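Long-range contacts in bottromycin amidohydrolase (Streptomyces purpureus, PDB 6I5S), which carries two zinc ions and works as a thiazoline-specific amidohydrolase, the gatekeeper step of bottromycin biosynthesis: residues H38-V43 and R57-A62; A275-T280 and A324-L329; L416-G421 and W452-L457. One frame throughout, in Å; residues are numbered along the deposited sequence. Where two conformers were deposited one is given.

Contact 1: H38-V43 and R57-A62; sequences HVFKAV and RDLEVA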
ATOM      1  N   HIS A  38       2.588  27.327  -3.263  1.00 42.19           N
ATOM      2  CA  HIS A  38       2.786  27.566  -1.836  1.00 35.93           C
ATOM      3  C   HIS A  38       4.222  27.960  -1.577  1.00 34.98           C
ATOM      4  O   HIS A  38       5.118  27.625  -2.342  1.00 39.40           O
ATOM      5  CB  HIS A  38       2.516  26.313  -0.994  1.00 36.39           C
ATOM      6  CG  HIS A  38       1.172  25.700  -1.223  1.00 33.43           C
ATOM      7  ND1 HIS A  38       0.039  26.135  -0.563  1.00 39.63           N
ATOM      8  CD2 HIS A  38       0.769  24.736  -2.078  1.00 34.59           C
ATOM      9  CE1 HIS A  38      -0.999  25.428  -0.979  1.00 40.00           C
ATOM     10  NE2 HIS A  38      -0.584  24.575  -1.897  1.00 35.89           N
ATOM     11  N   VAL A  39       4.436  28.579  -0.429  1.00 35.31           N
ATOM     12  CA  VAL A  39       5.744  28.649   0.206  1.00 37.69           C
ATOM     13  C   VAL A  39       5.567  28.149   1.634  1.00 44.59           C
ATOM     14  O   VAL A  39       4.732  28.676   2.376  1.00 43.38           O
ATOM     15  CB  VAL A  39       6.322  30.066   0.195  1.00 43.47           C
ATOM     16  CG1 VAL A  39       7.681  30.086   0.913  1.00 45.84           C
ATOM     17  CG2 VAL A  39       6.461  30.549  -1.207  1.00 45.37           C
ATOM     18  N   PHE A  40       6.317  27.116   2.009  1.00 38.43           N
ATOM     19  CA  PHE A  40       6.341  26.612   3.387  1.00 41.97           C
ATOM     20  C   PHE A  40       7.688  27.014   3.979  1.00 37.64           C
ATOM     21  O   PHE A  40       8.736  26.633   3.449  1.00 40.17           O
ATOM     22  CB  PHE A  40       6.170  25.083   3.442  1.00 37.05           C
ATOM     23  CG  PHE A  40       4.889  24.577   2.840  1.00 35.26           C
ATOM     24  CD1 PHE A  40       3.750  24.473   3.594  1.00 37.84           C
ATOM     25  CD2 PHE A  40       4.820  24.236   1.507  1.00 37.20           C
ATOM     26  CE1 PHE A  40       2.582  24.046   3.039  1.00 39.06           C
ATOM     27  CE2 PHE A  40       3.672  23.789   0.960  1.00 37.34           C
ATOM     28  CZ  PHE A  40       2.545  23.699   1.716  1.00 37.52           C
ATOM     29  N   LYS A  41       7.667  27.773   5.068  1.00 37.32           N
ATOM     30  CA  LYS A  41       8.894  28.304   5.650  1.00 46.04           C
ATOM     31  C   LYS A  41       9.520  27.298   6.598  1.00 44.46           C
ATOM     32  O   LYS A  41       8.815  26.533   7.265  1.00 36.73           O
ATOM     33  CB  LYS A  41       8.611  29.602   6.411  1.00 57.61           C
ATOM     34  CG  LYS A  41       8.415  30.811   5.519  1.00 77.63           C
ATOM     35  CD  LYS A  41       7.198  31.631   5.925  1.00111.63           C
ATOM     36  CE  LYS A  41       7.275  32.098   7.375  1.00146.77           C
ATOM     37  NZ  LYS A  41       6.170  33.037   7.736  1.00158.92           N
ATOM     38  N   ALA A  42      10.853  27.292   6.628  1.00 41.52           N
ATOM     39  CA  ALA A  42      11.611  26.603   7.660  1.00 39.21           C
ATOM     40  C   ALA A  42      11.287  25.109   7.704  1.00 38.13           C
ATOM     41  O   ALA A  42      10.959  24.551   8.756  1.00 41.92           O
ATOM     42  CB  ALA A  42      11.364  27.252   9.017  1.00 43.95           C
ATOM     43  N   VAL A  43      11.420  24.443   6.553  1.00 33.81           N
ATOM     44  CA  VAL A  43      11.062  23.039   6.429  1.00 39.86           C
ATOM     45  C   VAL A  43      12.327  22.227   6.618  1.00 41.31           C
ATOM     46  O   VAL A  43      13.363  22.547   6.017  1.00 40.50           O
ATOM     47  CB  VAL A  43      10.435  22.744   5.049  1.00 38.64           C
ATOM     48  CG1 VAL A  43      10.359  21.261   4.771  1.00 34.35           C
ATOM     49  CG2 VAL A  43       9.034  23.348   4.944  1.00 37.41           C
ATOM     50  N   ARG A  57      14.894  24.905   5.367  1.00 36.39           N
ATOM     51  CA  ARG A  57      14.839  25.630   4.116  1.00 36.61           C
ATOM     52  C   ARG A  57      13.395  25.947   3.782  1.00 36.38           C
ATOM     53  O   ARG A  57      12.470  25.226   4.163  1.00 39.63           O
ATOM     54  CB  ARG A  57      15.477  24.818   3.000  1.00 50.17           C
ATOM     55  CG  ARG A  57      16.964  24.558   3.201  1.00 55.38           C
ATOM     56  CD  ARG A  57      17.568  23.946   1.943  1.00 64.31           C
ATOM     57  NE  ARG A  57      19.015  23.781   2.036  1.00 58.82           N
ATOM     58  CZ  ARG A  57      19.657  22.627   1.864  1.00 60.05           C
ATOM     59  NH1 ARG A  57      18.989  21.512   1.559  1.00 51.94           N
ATOM     60  NH2 ARG A  57      20.977  22.594   1.983  1.00 63.68           N
ATOM     61  N   ASP A  58      13.208  27.056   3.102  1.00 33.68           N
ATOM     62  CA  ASP A  58      11.875  27.433   2.665  1.00 36.97           C
ATOM     63  C   ASP A  58      11.562  26.720   1.367  1.00 40.18           C
ATOM     64  O   ASP A  58      12.317  26.812   0.388  1.00 44.21           O
ATOM     65  CB  ASP A  58      11.784  28.949   2.481  1.00 37.10           C
ATOM     66  CG  ASP A  58      12.064  29.744   3.751  1.00 41.80           C
ATOM     67  OD1 ASP A  58      11.897  29.253   4.891  1.00 43.70           O
ATOM     68  OD2 ASP A  58      12.428  30.928   3.604  1.00 47.11           O
ATOM     69  N   LEU A  59      10.439  26.022   1.358  1.00 32.80           N
ATOM     70  CA  LEU A  59      10.031  25.165   0.259  1.00 36.90           C
ATOM     71  C   LEU A  59       9.066  25.917  -0.654  1.00 37.23           C
ATOM     72  O   LEU A  59       8.005  26.356  -0.202  1.00 37.86           O
ATOM     73  CB  LEU A  59       9.354  23.919   0.833  1.00 36.97           C
ATOM     74  CG  LEU A  59       8.602  23.058  -0.183  1.00 45.82           C
ATOM     75  CD1 LEU A  59       9.569  22.508  -1.248  1.00 42.05           C
ATOM     76  CD2 LEU A  59       7.877  21.930   0.511  1.00 43.18           C
ATOM     77  N   GLU A  60       9.417  26.031  -1.932  1.00 35.36           N
ATOM     78  CA  GLU A  60       8.559  26.656  -2.929  1.00 36.40           C
ATOM     79  C   GLU A  60       7.891  25.587  -3.778  1.00 36.26           C
ATOM     80  O   GLU A  60       8.574  24.741  -4.384  1.00 35.44           O
ATOM     81  CB  GLU A  60       9.360  27.601  -3.815  1.00 47.95           C
ATOM     82  CG  GLU A  60       8.496  28.240  -4.869  1.00 67.52           C
ATOM     83  CD  GLU A  60       9.259  29.105  -5.825  1.00 72.64           C
ATOM     84  OE1 GLU A  60      10.454  29.380  -5.580  1.00 69.51           O
ATOM     85  OE2 GLU A  60       8.634  29.503  -6.829  1.00 57.84           O
ATOM     86  N   VAL A  61       6.558  25.593  -3.782  1.00 34.06           N
ATOM     87  CA  VAL A  61       5.741  24.724  -4.636  1.00 33.68           C
ATOM     88  C   VAL A  61       5.055  25.605  -5.669  1.00 38.01           C
ATOM     89  O   VAL A  61       4.434  26.614  -5.317  1.00 36.45           O
ATOM     90  CB  VAL A  61       4.710  23.948  -3.802  1.00 41.71           C
ATOM     91  CG1 VAL A  61       3.812  23.119  -4.685  1.00 35.52           C
ATOM     92  CG2 VAL A  61       5.412  23.031  -2.795  1.00 43.75           C
ATOM     93  N   ALA A  62       5.164  25.224  -6.934  1.00 38.50           N
ATOM     94  CA  ALA A  62       4.613  25.994  -8.041  1.00 36.21           C
ATOM     95  C   ALA A  62       3.767  25.053  -8.884  1.00 36.89           C
ATOM     96  O   ALA A  62       4.295  24.126  -9.499  1.00 35.85           O
ATOM     97  CB  ALA A  62       5.729  26.617  -8.864  1.00 40.18           C
TER

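Contact 2: A275-T280 and A324-L329; sequences AWRART and ALVDRL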
ATOM      1  N   ALA A 275      -1.445  -7.978   6.773  1.00 27.00           N
ATOM      2  CA  ALA A 275      -2.464  -8.888   6.227  1.00 25.74           C
ATOM      3  C   ALA A 275      -2.306 -10.323   6.735  1.00 26.85           C
ATOM      4  O   ALA A 275      -3.302 -10.992   7.055  1.00 24.81           O
ATOM      5  CB  ALA A 275      -2.401  -8.839   4.674  1.00 28.10           C
ATOM      6  N   TRP A 276      -1.078 -10.838   6.767  1.00 26.13           N
ATOM      7  CA  TRP A 276      -0.820 -12.113   7.465  1.00 28.21           C
ATOM      8  C   TRP A 276      -1.395 -12.105   8.883  1.00 26.31           C
ATOM      9  O   TRP A 276      -2.062 -13.051   9.306  1.00 27.04           O
ATOM     10  CB  TRP A 276       0.677 -12.361   7.527  1.00 26.11           C
ATOM     11  CG  TRP A 276       1.340 -13.030   6.352  1.00 28.37           C
ATOM     12  CD1 TRP A 276       2.138 -12.418   5.406  1.00 26.61           C
ATOM     13  CD2 TRP A 276       1.302 -14.414   6.029  1.00 25.33           C
ATOM     14  NE1 TRP A 276       2.630 -13.363   4.527  1.00 30.15           N
ATOM     15  CE2 TRP A 276       2.141 -14.601   4.890  1.00 28.00           C
ATOM     16  CE3 TRP A 276       0.697 -15.538   6.623  1.00 28.66           C
ATOM     17  CZ2 TRP A 276       2.362 -15.859   4.315  1.00 32.01           C
ATOM     18  CZ3 TRP A 276       0.937 -16.793   6.060  1.00 33.68           C
ATOM     19  CH2 TRP A 276       1.748 -16.934   4.891  1.00 32.10           C
ATOM     20  N   ARG A 277      -1.097 -11.048   9.634  1.00 26.63           N
ATOM     21  CA  ARG A 277      -1.576 -10.918  11.013  1.00 27.58           C
ATOM     22  C   ARG A 277      -3.095 -10.973  11.066  1.00 27.84           C
ATOM     23  O   ARG A 277      -3.681 -11.672  11.877  1.00 27.12           O
ATOM     24  CB  ARG A 277      -1.062  -9.588  11.575  1.00 26.27           C
ATOM     25  CG  ARG A 277      -1.423  -9.252  13.049  1.00 28.61           C
ATOM     26  CD  ARG A 277      -0.531 -10.038  14.044  1.00 26.01           C
ATOM     27  NE  ARG A 277       0.864  -9.671  13.844  1.00 28.11           N
ATOM     28  CZ  ARG A 277       1.872 -10.337  14.427  1.00 30.04           C
ATOM     29  NH1 ARG A 277       3.120  -9.984  14.201  1.00 33.92           N
ATOM     30  NH2 ARG A 277       1.633 -11.379  15.202  1.00 35.42           N
ATOM     31  N   ALA A 278      -3.764 -10.221  10.194  1.00 28.93           N
ATOM     32  CA  ALA A 278      -5.225 -10.246  10.216  1.00 27.52           C
ATOM     33  C   ALA A 278      -5.801 -11.601   9.839  1.00 32.42           C
ATOM     34  O   ALA A 278      -6.830 -11.999  10.389  1.00 36.97           O
ATOM     35  CB  ALA A 278      -5.761  -9.131   9.282  1.00 26.04           C
ATOM     36  N   ARG A 279      -5.149 -12.369   8.946  1.00 29.90           N
ATOM     37  CA  ARG A 279      -5.664 -13.687   8.567  0.59 26.81           C
ATOM     38  C   ARG A 279      -5.594 -14.716   9.688  1.00 32.88           C
ATOM     39  O   ARG A 279      -6.273 -15.752   9.611  1.00 33.92           O
ATOM     40  CB  ARG A 279      -4.902 -14.217   7.327  0.59 33.30           C
ATOM     41  CG  ARG A 279      -5.110 -13.389   6.048  0.59 43.64           C
ATOM     42  CD  ARG A 279      -4.127 -13.778   4.908  0.59 55.91           C
ATOM     43  NE  ARG A 279      -3.987 -12.754   3.851  0.59 58.90           N
ATOM     44  CZ  ARG A 279      -2.906 -12.580   3.076  0.59 39.61           C
ATOM     45  NH1 ARG A 279      -1.819 -13.341   3.202  0.59 49.54           N
ATOM     46  NH2 ARG A 279      -2.898 -11.609   2.188  0.59 34.86           N
ATOM     47  N   THR A 280      -4.756 -14.490  10.710  1.00 31.63           N
ATOM     48  CA  THR A 280      -4.596 -15.476  11.786  1.00 32.48           C
ATOM     49  C   THR A 280      -5.826 -15.560  12.664  1.00 39.65           C
ATOM     50  O   THR A 280      -6.052 -16.594  13.302  1.00 35.77           O
ATOM     51  CB  THR A 280      -3.436 -15.144  12.718  1.00 33.73           C
ATOM     52  OG1 THR A 280      -3.688 -13.911  13.389  1.00 29.89           O
ATOM     53  CG2 THR A 280      -2.090 -15.147  12.016  1.00 31.77           C
ATOM     54  N   ALA A 324       2.844 -15.887  16.846  1.00 32.39           N
ATOM     55  CA  ALA A 324       4.276 -16.169  16.845  1.00 34.12           C
ATOM     56  C   ALA A 324       4.796 -16.528  15.450  1.00 33.40           C
ATOM     57  O   ALA A 324       5.947 -16.211  15.119  1.00 32.80           O
ATOM     58  CB  ALA A 324       4.593 -17.300  17.813  1.00 38.37           C
ATOM     59  N   LEU A 325       3.998 -17.225  14.646  1.00 32.33           N
ATOM     60  CA  LEU A 325       4.443 -17.511  13.272  1.00 31.22           C
ATOM     61  C   LEU A 325       4.555 -16.226  12.444  1.00 28.74           C
ATOM     62  O   LEU A 325       5.495 -16.046  11.664  1.00 30.38           O
ATOM     63  CB  LEU A 325       3.493 -18.521  12.614  1.00 30.61           C
ATOM     64  CG  LEU A 325       3.381 -19.886  13.300  1.00 36.43           C
ATOM     65  CD1 LEU A 325       2.278 -20.699  12.666  1.00 42.35           C
ATOM     66  CD2 LEU A 325       4.675 -20.620  13.242  1.00 37.88           C
ATOM     67  N   VAL A 326       3.610 -15.303  12.596  1.00 28.12           N
ATOM     68  CA  VAL A 326       3.700 -14.052  11.849  1.00 28.78           C
ATOM     69  C   VAL A 326       4.863 -13.216  12.361  1.00 29.45           C
ATOM     70  O   VAL A 326       5.530 -12.538  11.565  1.00 31.02           O
ATOM     71  CB  VAL A 326       2.369 -13.315  11.893  1.00 27.98           C
ATOM     72  CG1 VAL A 326       2.448 -11.977  11.196  1.00 28.88           C
ATOM     73  CG2 VAL A 326       1.300 -14.173  11.266  1.00 31.71           C
ATOM     74  N   ASP A 327       5.169 -13.280  13.673  1.00 29.23           N
ATOM     75  CA  ASP A 327       6.370 -12.624  14.167  1.00 31.21           C
ATOM     76  C   ASP A 327       7.608 -13.142  13.434  1.00 32.56           C
ATOM     77  O   ASP A 327       8.517 -12.375  13.099  1.00 34.52           O
ATOM     78  CB  ASP A 327       6.522 -12.853  15.670  1.00 32.12           C
ATOM     79  CG  ASP A 327       5.489 -12.096  16.512  1.00 35.12           C
ATOM     80  OD1 ASP A 327       4.858 -11.117  16.028  1.00 37.20           O
ATOM     81  OD2 ASP A 327       5.351 -12.462  17.698  1.00 37.29           O
ATOM     82  N   ARG A 328       7.695 -14.454  13.248  1.00 30.69           N
ATOM     83  CA  ARG A 328       8.817 -15.051  12.518  1.00 31.57           C
ATOM     84  C   ARG A 328       8.869 -14.581  11.072  1.00 27.74           C
ATOM     85  O   ARG A 328       9.955 -14.392  10.527  1.00 33.60           O
ATOM     86  CB  ARG A 328       8.738 -16.583  12.566  1.00 33.30           C
ATOM     87  CG  ARG A 328       8.998 -17.127  14.007  1.00 78.07           C
ATOM     88  CD  ARG A 328       9.111 -18.629  14.081  1.00 93.02           C
ATOM     89  NE  ARG A 328      10.263 -19.081  13.325  1.00100.74           N
ATOM     90  CZ  ARG A 328      10.513 -20.348  13.053  1.00 88.86           C
ATOM     91  NH1 ARG A 328       9.683 -21.286  13.488  1.00 87.19           N
ATOM     92  NH2 ARG A 328      11.585 -20.667  12.343  1.00 76.86           N
ATOM     93  N   LEU A 329       7.710 -14.433  10.432  1.00 29.14           N
ATOM     94  CA  LEU A 329       7.658 -13.833   9.083  1.00 30.50           C
ATOM     95  C   LEU A 329       8.271 -12.432   9.084  1.00 32.08           C
ATOM     96  O   LEU A 329       9.028 -12.063   8.163  1.00 30.99           O
ATOM     97  CB  LEU A 329       6.220 -13.775   8.574  1.00 28.25           C
ATOM     98  CG  LEU A 329       5.513 -15.113   8.285  1.00 31.80           C
ATOM     99  CD1 LEU A 329       4.148 -14.894   7.678  1.00 34.13           C
ATOM    100  CD2 LEU A 329       6.312 -15.962   7.331  1.00 35.57           C
TER

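Contact 3: L416-G421 and W452-L457; sequences LARPDG and WARGAL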
ATOM      1  N   LEU A 416       4.404   8.268  12.281  1.00 30.26           N
ATOM      2  CA  LEU A 416       4.052   8.887  11.004  1.00 30.38           C
ATOM      3  C   LEU A 416       2.554   8.948  10.764  1.00 29.49           C
ATOM      4  O   LEU A 416       2.106   9.585   9.783  1.00 30.22           O
ATOM      5  CB  LEU A 416       4.736   8.101   9.887  1.00 29.78           C
ATOM      6  CG  LEU A 416       6.256   8.122   9.864  1.00 35.88           C
ATOM      7  CD1 LEU A 416       6.829   6.926   9.155  1.00 36.49           C
ATOM      8  CD2 LEU A 416       6.741   9.426   9.177  1.00 41.35           C
ATOM      9  N   ALA A 417       1.750   8.353  11.652  1.00 31.71           N
ATOM     10  CA  ALA A 417       0.339   8.102  11.377  1.00 30.97           C
ATOM     11  C   ALA A 417      -0.573   9.300  11.490  1.00 38.69           C
ATOM     12  O   ALA A 417      -1.720   9.210  11.030  1.00 36.69           O
ATOM     13  CB  ALA A 417      -0.196   7.012  12.302  1.00 34.19           C
ATOM     14  N   ARG A 418      -0.144  10.403  12.087  1.00 30.76           N
ATOM     15  CA  ARG A 418      -1.011  11.555  12.251  1.00 32.17           C
ATOM     16  C   ARG A 418      -0.311  12.799  11.721  1.00 35.38           C
ATOM     17  O   ARG A 418       0.215  13.623  12.487  1.00 36.45           O
ATOM     18  CB  ARG A 418      -1.396  11.738  13.731  1.00 30.69           C
ATOM     19  CG  ARG A 418      -2.573  12.637  13.899  1.00 33.55           C
ATOM     20  CD  ARG A 418      -2.794  12.992  15.360  1.00 38.91           C
ATOM     21  NE  ARG A 418      -4.059  13.645  15.477  1.00 50.60           N
ATOM     22  CZ  ARG A 418      -4.277  14.895  15.089  1.00 68.10           C
ATOM     23  NH1 ARG A 418      -3.274  15.615  14.571  1.00 60.59           N
ATOM     24  NH2 ARG A 418      -5.497  15.416  15.224  1.00 76.06           N
ATOM     25  N   PRO A 419      -0.274  12.965  10.405  1.00 35.25           N
ATOM     26  CA  PRO A 419       0.312  14.175   9.853  1.00 33.76           C
ATOM     27  C   PRO A 419      -0.431  15.398  10.350  1.00 34.98           C
ATOM     28  O   PRO A 419      -1.623  15.360  10.652  1.00 33.98           O
ATOM     29  CB  PRO A 419       0.137  13.998   8.353  1.00 28.85           C
ATOM     30  CG  PRO A 419      -0.045  12.529   8.095  1.00 32.28           C
ATOM     31  CD  PRO A 419      -0.663  11.995   9.382  1.00 34.55           C
ATOM     32  N   ASP A 420       0.296  16.491  10.448  1.00 31.49           N
ATOM     33  CA  ASP A 420      -0.301  17.808  10.553  1.00 29.12           C
ATOM     34  C   ASP A 420      -0.597  18.454   9.201  1.00 30.50           C
ATOM     35  O   ASP A 420      -1.152  19.562   9.170  1.00 32.19           O
ATOM     36  CB  ASP A 420       0.629  18.685  11.383  1.00 48.72           C
ATOM     37  CG  ASP A 420       0.815  18.131  12.780  1.00 49.80           C
ATOM     38  OD1 ASP A 420      -0.210  17.897  13.419  1.00 38.65           O
ATOM     39  OD2 ASP A 420       1.965  17.869  13.193  1.00 36.55           O
ATOM     40  N   GLY A 421      -0.193  17.828   8.112  1.00 31.08           N
ATOM     41  CA  GLY A 421      -0.568  18.251   6.778  1.00 32.83           C
ATOM     42  C   GLY A 421      -0.166  17.220   5.769  1.00 31.92           C
ATOM     43  O   GLY A 421       0.838  16.503   5.951  1.00 26.81           O
ATOM     44  N   TRP A 452     -13.370   7.067  16.608  1.00 38.98           N
ATOM     45  CA  TRP A 452     -12.100   6.735  15.957  1.00 35.86           C
ATOM     46  C   TRP A 452     -11.341   8.031  15.636  1.00 33.90           C
ATOM     47  O   TRP A 452     -11.357   8.568  14.494  1.00 33.55           O
ATOM     48  CB  TRP A 452     -12.294   5.891  14.690  1.00 32.94           C
ATOM     49  CG  TRP A 452     -11.046   5.206  14.189  1.00 31.66           C
ATOM     50  CD1 TRP A 452      -9.727   5.502  14.490  1.00 35.48           C
ATOM     51  CD2 TRP A 452     -10.997   4.084  13.309  1.00 33.72           C
ATOM     52  NE1 TRP A 452      -8.889   4.598  13.881  1.00 32.99           N
ATOM     53  CE2 TRP A 452      -9.636   3.747  13.125  1.00 34.38           C
ATOM     54  CE3 TRP A 452     -11.969   3.342  12.640  1.00 32.51           C
ATOM     55  CZ2 TRP A 452      -9.238   2.699  12.332  1.00 30.39           C
ATOM     56  CZ3 TRP A 452     -11.567   2.314  11.838  1.00 34.75           C
ATOM     57  CH2 TRP A 452     -10.216   1.982  11.707  1.00 31.47           C
ATOM     58  N   ALA A 453     -10.612   8.535  16.642  1.00 32.81           N
ATOM     59  CA  ALA A 453      -9.848   9.765  16.446  1.00 35.69           C
ATOM     60  C   ALA A 453      -8.737   9.566  15.425  1.00 37.66           C
ATOM     61  O   ALA A 453      -8.082   8.515  15.371  1.00 36.89           O
ATOM     62  CB  ALA A 453      -9.238  10.237  17.757  1.00 36.88           C
ATOM     63  N   ARG A 454      -8.513  10.579  14.590  1.00 34.04           N
ATOM     64  CA  ARG A 454      -7.438  10.484  13.624  1.00 31.82           C
ATOM     65  C   ARG A 454      -6.102  10.317  14.336  1.00 36.18           C
ATOM     66  O   ARG A 454      -5.806  11.027  15.324  1.00 33.19           O
ATOM     67  CB  ARG A 454      -7.432  11.752  12.742  1.00 36.34           C
ATOM     68  CG  ARG A 454      -6.457  11.668  11.631  1.00 34.30           C
ATOM     69  CD  ARG A 454      -6.606  12.811  10.591  1.00 32.81           C
ATOM     70  NE  ARG A 454      -6.162  14.071  11.155  1.00 35.54           N
ATOM     71  CZ  ARG A 454      -4.895  14.473  11.183  1.00 35.18           C
ATOM     72  NH1 ARG A 454      -3.926  13.726  10.673  1.00 35.78           N
ATOM     73  NH2 ARG A 454      -4.599  15.657  11.682  1.00 36.81           N
ATOM     74  N   GLY A 455      -5.298   9.378  13.830  1.00 36.33           N
ATOM     75  CA  GLY A 455      -4.030   8.994  14.440  1.00 35.86           C
ATOM     76  C   GLY A 455      -4.063   7.687  15.217  1.00 38.44           C
ATOM     77  O   GLY A 455      -3.000   7.074  15.422  1.00 34.89           O
ATOM     78  N   ALA A 456      -5.235   7.267  15.689  1.00 31.53           N
ATOM     79  CA  ALA A 456      -5.421   5.953  16.282  1.00 32.31           C
ATOM     80  C   ALA A 456      -5.492   4.925  15.151  1.00 29.64           C
ATOM     81  O   ALA A 456      -6.149   5.160  14.122  1.00 29.16           O
ATOM     82  CB  ALA A 456      -6.704   5.918  17.094  1.00 33.34           C
ATOM     83  N   LEU A 457      -4.836   3.798  15.333  1.00 30.41           N
ATOM     84  CA  LEU A 457      -4.844   2.822  14.251  1.00 29.63           C
ATOM     85  C   LEU A 457      -6.040   1.898  14.324  1.00 30.55           C
ATOM     86  O   LEU A 457      -6.264   1.112  13.387  1.00 33.96           O
ATOM     87  CB  LEU A 457      -3.548   2.004  14.278  1.00 30.00           C
ATOM     88  CG  LEU A 457      -2.280   2.862  14.128  1.00 36.40           C
ATOM     89  CD1 LEU A 457      -1.042   1.944  14.054  1.00 41.55           C
ATOM     90  CD2 LEU A 457      -2.313   3.831  12.944  1.00 38.27           C
TER
HETATM   91  O   HOH W   1      -3.895  10.953   9.954  1.00 28.19           O
HETATM   92  O   HOH W   2      -7.046  13.260  16.121  1.00 48.46           O

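Contact 1: H38-V43 and R57-A62
The Phe40 ring turns its edge to Val61, whose CG2 lies near the ring plane at 4.2 Å from CE2, while CD2 of Leu59 comes in obliquely, 4.0 Å from Phe40 CD2. The rings of Phe404 and Phe428 also meet Phe40, both inclined to it. The His38 ring likewise has Val61 at its edge, this time through CG1, and its NE2 hydrogen-bonds to Gly426 O. His38, Phe40, Leu59 and Val61 share one face of a three-stranded antiparallel sheet, in which strand 57-62 is the middle strand and 38-41 an outer one; the two run at 167° to each other. His38/Val61 and Phe40/Leu59 are hydrogen-bonded pairs, each with two backbone N-H...O bonds. Between them sits the non-hydrogen-bonded pair Val39/Glu60, with its side chains on the other face. Between the strands, CA of Val39 also makes a C-H...O contact with Leu59 O at 3.2 Å.

Past Phe40 the register slips by one residue in a beta bulge. The chain turns a corner at Ala42, and Val43 takes up the pairing with Arg57: its N hydrogen-bonds to Arg57 O at 2.7 Å, and Arg57 N returns a bond to Val43 O. At this corner the chain passes from the small sheet to the mixed one. The side chain of Val43 stays on the Phe40 face, with CG2 4.2 Å from Leu59 CB, and Trp69 of the neighbouring strand also touches both residues.

Asp58 bonds to the backbone at the bulge. Its CG lies beside its own backbone N (chi1 -60°), which swings OD1 across to the other strand, where CB of Lys41 also rests against it. OD1 accepts from Thr72 OG1 as well as from Ala42 N, the latter bond being 2.8 Å long with 157° at the hydrogen.

Contact 2: A275-T280 and A324-L329
Arg277 and Asp327 form a salt bridge between the two helices. NH1 gives OD1 of Asp327 a hydrogen bond of 2.8 Å, approaching nearly end-on to the carboxylate C-O, and NH2 adds a weak one to the same oxygen at 3.3 Å. OD1 sits at the edge of the guanidinium; both nitrogens use this oxygen alone, and the two planes stand 54° apart. NE of Arg277 makes a second salt bridge, to Glu366, so the buried guanidinium is held by two acids. One face of it is covered by Val326, whose CG1 stands 3.6 Å above the plane over the centre.

Segments 275-280 and 324-329 form an antiparallel helix pair, their axes 9.7 Å apart, which probably packs beside the barrel that carries the zinc pair, as in metal-dependent amidohydrolases. Val326 fills the middle of the interface: CG1 also approaches CB of Trp276, and CG2 meets CG2 of Thr280 at 3.6 Å. With OG1 of Thr280 between its backbone N and carbonyl carbon (chi1 64°), bonded to Arg277 O at 2.7 Å and also to Glu282 N, the methyl faces the valine.

One turn further along, Leu329 reaches the Trp276 indole at about a right angle. Its CD1 lies over the five-membered ring, 3.4 Å from the centroid and only 16° off the normal, a close CH-pi contact. The NE1 hydrogen bond to the carbonyl O of His229, a zinc ligand, helps fix the turn of the indole, and the Phe238 ring meets it too. Trp276's side chain comes within about 9 Å of a zinc ion.

Contact 3: L416-G421 and W452-L457
Arg454 grips the carbonyl of Pro419 end-on with both terminal nitrogens. NH1 sits on a lone pair of Pro419 O at 2.8 Å, NH2 comes nearly straight down the C=O bond at 3.2 Å, and the oxygen lies in the guanidinium plane. The arginine belongs to a type II beta turn, Ala453 to Ala456, which docks on the loop leading into strand 421-424. Over the Arg454 guanidinium passes that of Arg418, the two side chains crossing at about a right angle with their planes 45° apart. NH1 of Arg418 is only 3.2 Å from NH2 of Arg454, two donors of like charge. Asp435 on helix 431-444 probably offsets this: its OD1 forms a salt bridge with Arg454 NE and a long, weak ion pair with Arg418 NH2.

Two waters bridge the segments. One donates to Ala417 O and accepts from Arg454 NH1; the other accepts from Arg418 NH2 and donates to Arg454 O. That carbonyl also takes a weak bond from NE of Arg418, whose CG lies opposite its backbone N (chi1 -163°) and whose chain then runs extended to NE. With a methionine in place of Arg454, Pro419 O would probably lose both of its bonds from the turn, and Asp435 would lose its salt bridge to NE.

In the turn, Gly455 has a positive phi, 103°, and a CB there would clash with Arg418 CD; instead its CA rests 3.9 Å from Arg418 CB. Ala456 N closes the turn on Ala453 O. Beyond the turn, Leu457 CD2 packs on Ala417 CB at 3.9 Å, and His361 touches both. The tail is fastened by the indole of Trp452, whose NE1 hydrogen-bonds to Ala456 O at 2.8 Å.

Followed from the N terminus, the three contacts come in series, with none nested and none crossing. Contact 1 closes the shortest loop, 13 residues, and pairs two of the three strands of the small antiparallel sheet at one end of the molecule, handing the chain over to the mixed sheet. Contact 2 closes 43 mostly helical residues and pairs helix 273-280 with helix 316-338; it lies across the chain's centre from contact 1, the two centres about 42 Å apart. Contact 3 closes 30 residues, fastening the C-terminal tail to the loop before strand 421-424. Its centre is about 23 Å from that of contact 1 and 24 Å from that of contact 2, and it touches neither.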